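Local coordinates for membrane lipoprotein family protein (Aeropyrum pernix, PDB 4PEV) that binds adenosine and probably serves as the solute-binding component of an ABC transporter, at residues 249-263 with 274-288. Sequence-based numbering, arbitrary orientation. Where two conformers were deposited one is given.
With ADN (adenosine), chain F.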
loop_
_atom_site.group_PDB
_atom_site.type_symbol
_atom_site.label_atom_id
_atom_site.label_comp_id
_atom_site.label_asym_id
_atom_site.label_seq_id
_atom_site.Cartn_x
_atom_site.Cartn_y
_atom_site.Cartn_z
ATOM N N ARG C 249 -16.350 -1.254 11.273
ATOM C CA ARG C 249 -16.575 0.187 11.187
ATOM C C ARG C 249 -15.347 0.985 10.732
ATOM O O ARG C 249 -15.465 2.151 10.362
ATOM C CB ARG C 249 -17.057 0.699 12.545
ATOM C CG ARG C 249 -18.469 0.256 12.900
ATOM C CD ARG C 249 -19.516 1.020 12.105
ATOM N NE ARG C 249 -20.862 0.795 12.626
ATOM C CZ ARG C 249 -21.447 1.550 13.544
ATOM N NH1 ARG C 249 -20.810 2.584 14.052
ATOM N NH2 ARG C 249 -22.670 1.260 13.946
ATOM N N VAL C 250 -14.175 0.367 10.762
ATOM C CA VAL C 250 -12.966 0.995 10.291
ATOM C C VAL C 250 -12.356 0.091 9.238
ATOM O O VAL C 250 -12.126 -1.096 9.492
ATOM C CB VAL C 250 -11.983 1.181 11.434
ATOM C CG1 VAL C 250 -10.760 1.953 10.950
ATOM C CG2 VAL C 250 -12.675 1.895 12.590
ATOM N N PHE C 251 -12.072 0.670 8.074
ATOM C CA PHE C 251 -11.817 -0.082 6.854
ATOM C C PHE C 251 -10.500 0.271 6.190
ATOM O O PHE C 251 -10.428 1.280 5.488
ATOM C CB PHE C 251 -12.910 0.231 5.852
ATOM C CG PHE C 251 -14.170 -0.502 6.093
ATOM C CD1 PHE C 251 -15.141 0.034 6.901
ATOM C CD2 PHE C 251 -14.383 -1.723 5.494
ATOM C CE1 PHE C 251 -16.322 -0.628 7.114
ATOM C CE2 PHE C 251 -15.553 -2.408 5.709
ATOM C CZ PHE C 251 -16.532 -1.858 6.523
ATOM N N TYR C 252 -9.488 -0.582 6.360
ATOM C CA TYR C 252 -8.174 -0.384 5.729
ATOM C C TYR C 252 -8.160 -0.896 4.299
ATOM O O TYR C 252 -8.440 -2.065 4.049
ATOM C CB TYR C 252 -7.108 -1.119 6.539
ATOM C CG TYR C 252 -5.685 -0.857 6.161
ATOM C CD1 TYR C 252 -5.294 0.325 5.540
ATOM C CD2 TYR C 252 -4.700 -1.780 6.495
ATOM C CE1 TYR C 252 -3.959 0.554 5.228
ATOM C CE2 TYR C 252 -3.359 -1.564 6.201
ATOM C CZ TYR C 252 -2.993 -0.403 5.567
ATOM O OH TYR C 252 -1.667 -0.205 5.272
ATOM N N GLY C 253 -7.797 -0.038 3.359
ATOM C CA GLY C 253 -7.808 -0.409 1.941
ATOM C C GLY C 253 -6.500 -0.987 1.465
ATOM O O GLY C 253 -5.550 -0.264 1.262
ATOM N N VAL C 254 -6.452 -2.298 1.277
ATOM C CA VAL C 254 -5.215 -2.957 0.862
ATOM C C VAL C 254 -5.408 -3.746 -0.449
ATOM O O VAL C 254 -4.899 -4.854 -0.608
ATOM C CB VAL C 254 -4.666 -3.890 1.970
ATOM C CG1 VAL C 254 -3.171 -4.096 1.782
ATOM C CG2 VAL C 254 -4.926 -3.326 3.358
ATOM N N ALA C 255 -6.077 -3.131 -1.418
ATOM C CA ALA C 255 -6.518 -3.842 -2.614
ATOM C C ALA C 255 -6.433 -3.040 -3.923
ATOM O O ALA C 255 -7.198 -3.295 -4.856
ATOM C CB ALA C 255 -7.942 -4.322 -2.391
ATOM N N GLY C 256 -5.498 -2.100 -4.019
ATOM C CA GLY C 256 -5.427 -1.223 -5.194
ATOM C C GLY C 256 -6.777 -0.614 -5.585
ATOM O O GLY C 256 -7.524 -0.091 -4.748
ATOM N N LEU C 257 -7.105 -0.714 -6.861
ATOM C CA LEU C 257 -8.335 -0.149 -7.373
ATOM C C LEU C 257 -9.550 -0.749 -6.670
ATOM O O LEU C 257 -10.566 -0.066 -6.483
ATOM C CB LEU C 257 -8.436 -0.397 -8.892
ATOM C CG LEU C 257 -9.739 0.042 -9.581
ATOM C CD1 LEU C 257 -10.030 1.522 -9.337
ATOM C CD2 LEU C 257 -9.712 -0.258 -11.064
ATOM N N THR C 258 -9.449 -2.025 -6.308
ATOM C CA THR C 258 -10.564 -2.735 -5.706
ATOM C C THR C 258 -11.137 -1.973 -4.528
ATOM O O THR C 258 -12.347 -1.875 -4.387
ATOM C CB THR C 258 -10.180 -4.161 -5.237
ATOM O OG1 THR C 258 -9.552 -4.880 -6.307
ATOM C CG2 THR C 258 -11.413 -4.941 -4.774
ATOM N N HIS C 259 -10.287 -1.407 -3.683
ATOM C CA HIS C 259 -10.816 -0.752 -2.481
ATOM C C HIS C 259 -11.296 0.668 -2.712
ATOM O O HIS C 259 -11.587 1.357 -1.749
ATOM C CB HIS C 259 -9.858 -0.830 -1.290
ATOM C CG HIS C 259 -8.655 0.040 -1.401
ATOM N ND1 HIS C 259 -7.454 -0.428 -1.865
ATOM C CD2 HIS C 259 -8.445 1.332 -1.057
ATOM C CE1 HIS C 259 -6.553 0.538 -1.816
ATOM N NE2 HIS C 259 -7.128 1.618 -1.332
ATOM N N VAL C 260 -11.383 1.119 -3.963
ATOM C CA VAL C 260 -12.132 2.337 -4.226
ATOM C C VAL C 260 -13.604 2.022 -4.008
ATOM O O VAL C 260 -14.346 2.858 -3.517
ATOM C CB VAL C 260 -11.895 2.909 -5.628
ATOM C CG1 VAL C 260 -12.946 3.969 -5.967
ATOM C CG2 VAL C 260 -10.495 3.503 -5.707
ATOM N N GLY C 261 -14.027 0.810 -4.350
ATOM C CA GLY C 261 -15.369 0.350 -4.010
ATOM C C GLY C 261 -15.570 0.359 -2.512
ATOM O O GLY C 261 -16.619 0.749 -2.016
HETATM N N MSE C 262 -14.562 -0.073 -1.777
HETATM C CA MSE C 262 -14.637 -0.013 -0.330
HETATM C C MSE C 262 -14.962 1.390 0.121
HETATM O O MSE C 262 -15.856 1.582 0.930
HETATM C CB MSE C 262 -13.300 -0.466 0.240
HETATM C CG MSE C 262 -13.341 -0.646 1.743
HETATM SE SE MSE C 262 -11.488 -0.608 2.401
HETATM C CE MSE C 262 -11.112 1.333 2.324
ATOM N N PHE C 263 -14.234 2.375 -0.404
ATOM C CA PHE C 263 -14.452 3.777 -0.067
ATOM C C PHE C 263 -15.887 4.162 -0.310
ATOM O O PHE C 263 -16.498 4.856 0.507
ATOM C CB PHE C 263 -13.612 4.707 -0.930
ATOM C CG PHE C 263 -12.146 4.698 -0.624
ATOM C CD1 PHE C 263 -11.664 4.382 0.636
ATOM C CD2 PHE C 263 -11.239 5.090 -1.605
ATOM C CE1 PHE C 263 -10.300 4.408 0.891
ATOM C CE2 PHE C 263 -9.879 5.135 -1.353
ATOM C CZ PHE C 263 -9.406 4.787 -0.107
ATOM N N VAL C 274 -24.484 6.050 9.712
ATOM C CA VAL C 274 -23.595 5.141 10.392
ATOM C C VAL C 274 -22.212 5.763 10.529
ATOM O O VAL C 274 -21.676 6.312 9.578
ATOM C CB VAL C 274 -23.480 3.817 9.602
ATOM C CG1 VAL C 274 -22.421 2.909 10.216
ATOM C CG2 VAL C 274 -24.837 3.109 9.536
ATOM N N ILE C 275 -21.617 5.652 11.707
ATOM C CA ILE C 275 -20.282 6.200 11.932
ATOM C C ILE C 275 -19.219 5.170 11.552
ATOM O O ILE C 275 -19.015 4.194 12.286
ATOM C CB ILE C 275 -20.104 6.649 13.394
ATOM C CG1 ILE C 275 -21.002 7.862 13.664
ATOM C CG2 ILE C 275 -18.643 6.978 13.682
ATOM C CD1 ILE C 275 -21.200 8.180 15.139
ATOM N N ALA C 276 -18.554 5.404 10.413
ATOM C CA ALA C 276 -17.500 4.521 9.892
ATOM C C ALA C 276 -16.426 5.302 9.146
ATOM O O ALA C 276 -16.687 6.361 8.607
ATOM C CB ALA C 276 -18.096 3.465 8.968
ATOM N N PHE C 277 -15.223 4.753 9.082
ATOM C CA PHE C 277 -14.105 5.452 8.457
ATOM C C PHE C 277 -13.266 4.527 7.591
ATOM O O PHE C 277 -13.187 3.332 7.854
ATOM C CB PHE C 277 -13.217 6.072 9.531
ATOM C CG PHE C 277 -13.902 7.131 10.338
ATOM C CD1 PHE C 277 -13.977 8.433 9.872
ATOM C CD2 PHE C 277 -14.471 6.827 11.568
ATOM C CE1 PHE C 277 -14.619 9.412 10.618
ATOM C CE2 PHE C 277 -15.113 7.800 12.317
ATOM C CZ PHE C 277 -15.184 9.093 11.840
ATOM N N SER C 278 -12.642 5.093 6.561
ATOM C CA SER C 278 -11.783 4.341 5.674
ATOM C C SER C 278 -10.340 4.780 5.894
ATOM O O SER C 278 -10.077 5.881 6.381
ATOM C CB SER C 278 -12.183 4.574 4.210
ATOM O OG SER C 278 -13.484 4.084 3.917
ATOM N N ILE C 279 -9.410 3.909 5.523
ATOM C CA ILE C 279 -7.982 4.193 5.584
ATOM C C ILE C 279 -7.299 3.887 4.236
ATOM O O ILE C 279 -7.344 2.755 3.746
ATOM C CB ILE C 279 -7.317 3.383 6.710
ATOM C CG1 ILE C 279 -8.070 3.646 8.033
ATOM C CG2 ILE C 279 -5.822 3.707 6.786
ATOM C CD1 ILE C 279 -7.479 2.991 9.274
ATOM N N GLY C 280 -6.669 4.911 3.654
ATOM C CA GLY C 280 -6.052 4.813 2.335
ATOM C C GLY C 280 -4.726 4.092 2.347
ATOM O O GLY C 280 -4.107 3.937 3.397
ATOM N N GLN C 281 -4.292 3.637 1.181
ATOM C CA GLN C 281 -2.995 2.982 1.068
ATOM C C GLN C 281 -2.295 3.356 -0.232
ATOM O O GLN C 281 -2.946 3.535 -1.265
ATOM C CB GLN C 281 -3.137 1.455 1.191
ATOM C CG GLN C 281 -1.838 0.652 1.165
ATOM C CD GLN C 281 -0.791 1.123 2.177
ATOM O OE1 GLN C 281 -1.088 1.371 3.359
ATOM N NE2 GLN C 281 0.454 1.241 1.713
ATOM N N ASP C 282 -0.967 3.478 -0.132
ATOM C CA ASP C 282 -0.022 3.681 -1.245
ATOM C C ASP C 282 0.161 5.164 -1.443
ATOM O O ASP C 282 1.206 5.699 -1.070
ATOM C CB ASP C 282 -0.407 2.926 -2.535
ATOM C CG ASP C 282 -0.403 1.407 -2.341
ATOM O OD1 ASP C 282 0.550 0.929 -1.673
ATOM O OD2 ASP C 282 -1.333 0.697 -2.832
ATOM N N ALA C 283 -0.839 5.835 -1.994
ATOM C CA ALA C 283 -0.852 7.295 -1.968
ATOM C C ALA C 283 -1.701 7.734 -0.787
ATOM O O ALA C 283 -2.347 6.901 -0.135
ATOM C CB ALA C 283 -1.415 7.866 -3.255
ATOM N N SER C 284 -1.662 9.030 -0.487
ATOM C CA SER C 284 -2.650 9.633 0.398
ATOM C C SER C 284 -3.915 9.773 -0.429
ATOM O O SER C 284 -3.918 10.510 -1.420
ATOM C CB SER C 284 -2.216 11.017 0.915
ATOM O OG SER C 284 -3.305 11.952 0.906
ATOM N N GLN C 285 -4.976 9.097 0.004
ATOM C CA GLN C 285 -6.225 9.068 -0.746
ATOM C C GLN C 285 -7.369 9.835 -0.065
ATOM O O GLN C 285 -8.524 9.695 -0.463
ATOM C CB GLN C 285 -6.623 7.615 -1.002
ATOM C CG GLN C 285 -5.597 6.857 -1.826
ATOM C CD GLN C 285 -5.906 5.377 -1.915
ATOM O OE1 GLN C 285 -5.831 4.653 -0.929
ATOM N NE2 GLN C 285 -6.251 4.923 -3.098
ATOM N N GLU C 286 -7.034 10.659 0.932
ATOM C CA GLU C 286 -8.035 11.367 1.732
ATOM C C GLU C 286 -8.898 12.248 0.849
ATOM O O GLU C 286 -10.110 12.367 1.043
ATOM C CB GLU C 286 -7.359 12.210 2.827
ATOM C CG GLU C 286 -6.813 11.404 4.018
ATOM C CD GLU C 286 -5.375 10.932 3.866
ATOM O OE1 GLU C 286 -4.952 10.608 2.738
ATOM O OE2 GLU C 286 -4.675 10.855 4.894
ATOM N N TRP C 287 -8.256 12.858 -0.136
ATOM C CA TRP C 287 -8.927 13.726 -1.105
ATOM C C TRP C 287 -10.136 13.092 -1.765
ATOM O O TRP C 287 -11.019 13.803 -2.216
ATOM C CB TRP C 287 -7.931 14.170 -2.196
ATOM C CG TRP C 287 -7.445 13.045 -3.027
ATOM C CD1 TRP C 287 -6.323 12.324 -2.836
ATOM C CD2 TRP C 287 -8.106 12.482 -4.166
ATOM N NE1 TRP C 287 -6.232 11.346 -3.784
ATOM C CE2 TRP C 287 -7.313 11.425 -4.617
ATOM C CE3 TRP C 287 -9.297 12.788 -4.856
ATOM C CZ2 TRP C 287 -7.653 10.658 -5.720
ATOM C CZ3 TRP C 287 -9.642 12.031 -5.951
ATOM C CH2 TRP C 287 -8.819 10.971 -6.375
ATOM N N TYR C 288 -10.175 11.766 -1.859
ATOM C CA TYR C 288 -11.287 11.106 -2.548
ATOM C C TYR C 288 -12.617 11.371 -1.805
ATOM O O TYR C 288 -13.625 11.718 -2.429
ATOM C CB TYR C 288 -11.003 9.605 -2.767
ATOM C CG TYR C 288 -12.082 8.858 -3.537
ATOM C CD1 TYR C 288 -12.148 8.913 -4.926
ATOM C CD2 TYR C 288 -13.032 8.091 -2.867
ATOM C CE1 TYR C 288 -13.130 8.231 -5.627
ATOM C CE2 TYR C 288 -14.021 7.408 -3.556
ATOM C CZ TYR C 288 -14.066 7.479 -4.937
ATOM O OH TYR C 288 -15.058 6.790 -5.608
HETATM O "O5'" ADN F . -3.230 -1.439 -2.647
HETATM C "C5'" ADN F . -2.614 -2.222 -1.605
HETATM C "C4'" ADN F . -1.396 -3.047 -2.032
HETATM O "O4'" ADN F . -1.743 -4.071 -2.968
HETATM C "C3'" ADN F . -0.251 -2.299 -2.710
HETATM O "O3'" ADN F . 0.585 -1.618 -1.768
HETATM C "C2'" ADN F . 0.460 -3.418 -3.463
HETATM O "O2'" ADN F . 1.368 -4.164 -2.642
HETATM C "C1'" ADN F . -0.680 -4.308 -3.886
HETATM N N9 ADN F . -1.153 -3.963 -5.240
HETATM C C8 ADN F . -1.982 -2.952 -5.590
HETATM N N7 ADN F . -2.215 -2.945 -6.930
HETATM C C5 ADN F . -1.522 -3.985 -7.441
HETATM C C6 ADN F . -1.300 -4.577 -8.778
HETATM N N6 ADN F . -1.886 -4.029 -9.859
HETATM N N1 ADN F . -0.491 -5.661 -8.880
HETATM C C2 ADN F . 0.114 -6.214 -7.808
HETATM N N3 ADN F . -0.039 -5.732 -6.568
HETATM C C4 ADN F . -0.821 -4.645 -6.326
HETATM O O HOH W 1 -7.130 2.635 -4.936
HETATM O O HOH W 2 -14.445 6.234 2.295
#
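His259 has its CG between the backbone N and the carbonyl carbon (chi1 72°), which turns the imidazole toward Gln285, whose chain runs extended beyond CG. The contact belongs to a beta-alpha-beta unit: parallel strands 249-254 and 277-282, joined through helix 258-271. His259 NE2 gives Gln285 OE1 a weak but nearly straight hydrogen bond of 3.3 Å. The same OE1 accepts a hydrogen bond from Gln281 N at 2.8 Å, so OE1 has one firm donor and one weak one. ND1 accepts a hydrogen bond from Ala255 N, which is tilted from the ring plane, and Gly253 C lies over one face.

Backbone bonds alternate along the strands, from Phe277 N to Arg249 O through to Gly253 N to Ile279 O. On one sheet face, Ile279 CG2 meets Tyr252 CD1 at 3.6 Å, and its CD1 reaches Val250 CG1. On the other, the helix packs down: the Phe263 ring sets its CD1 edge against Ser278 CB at 3.6 Å. Its CD2 meets the Tyr288 ring, planes 34° apart.

The C-terminal ends of both strands lead to the adenosine. Asp282 OD1 accepts a hydrogen bond from O3' and OD2 one from O5', while Gly256 N donates to O5' at 2.7 Å.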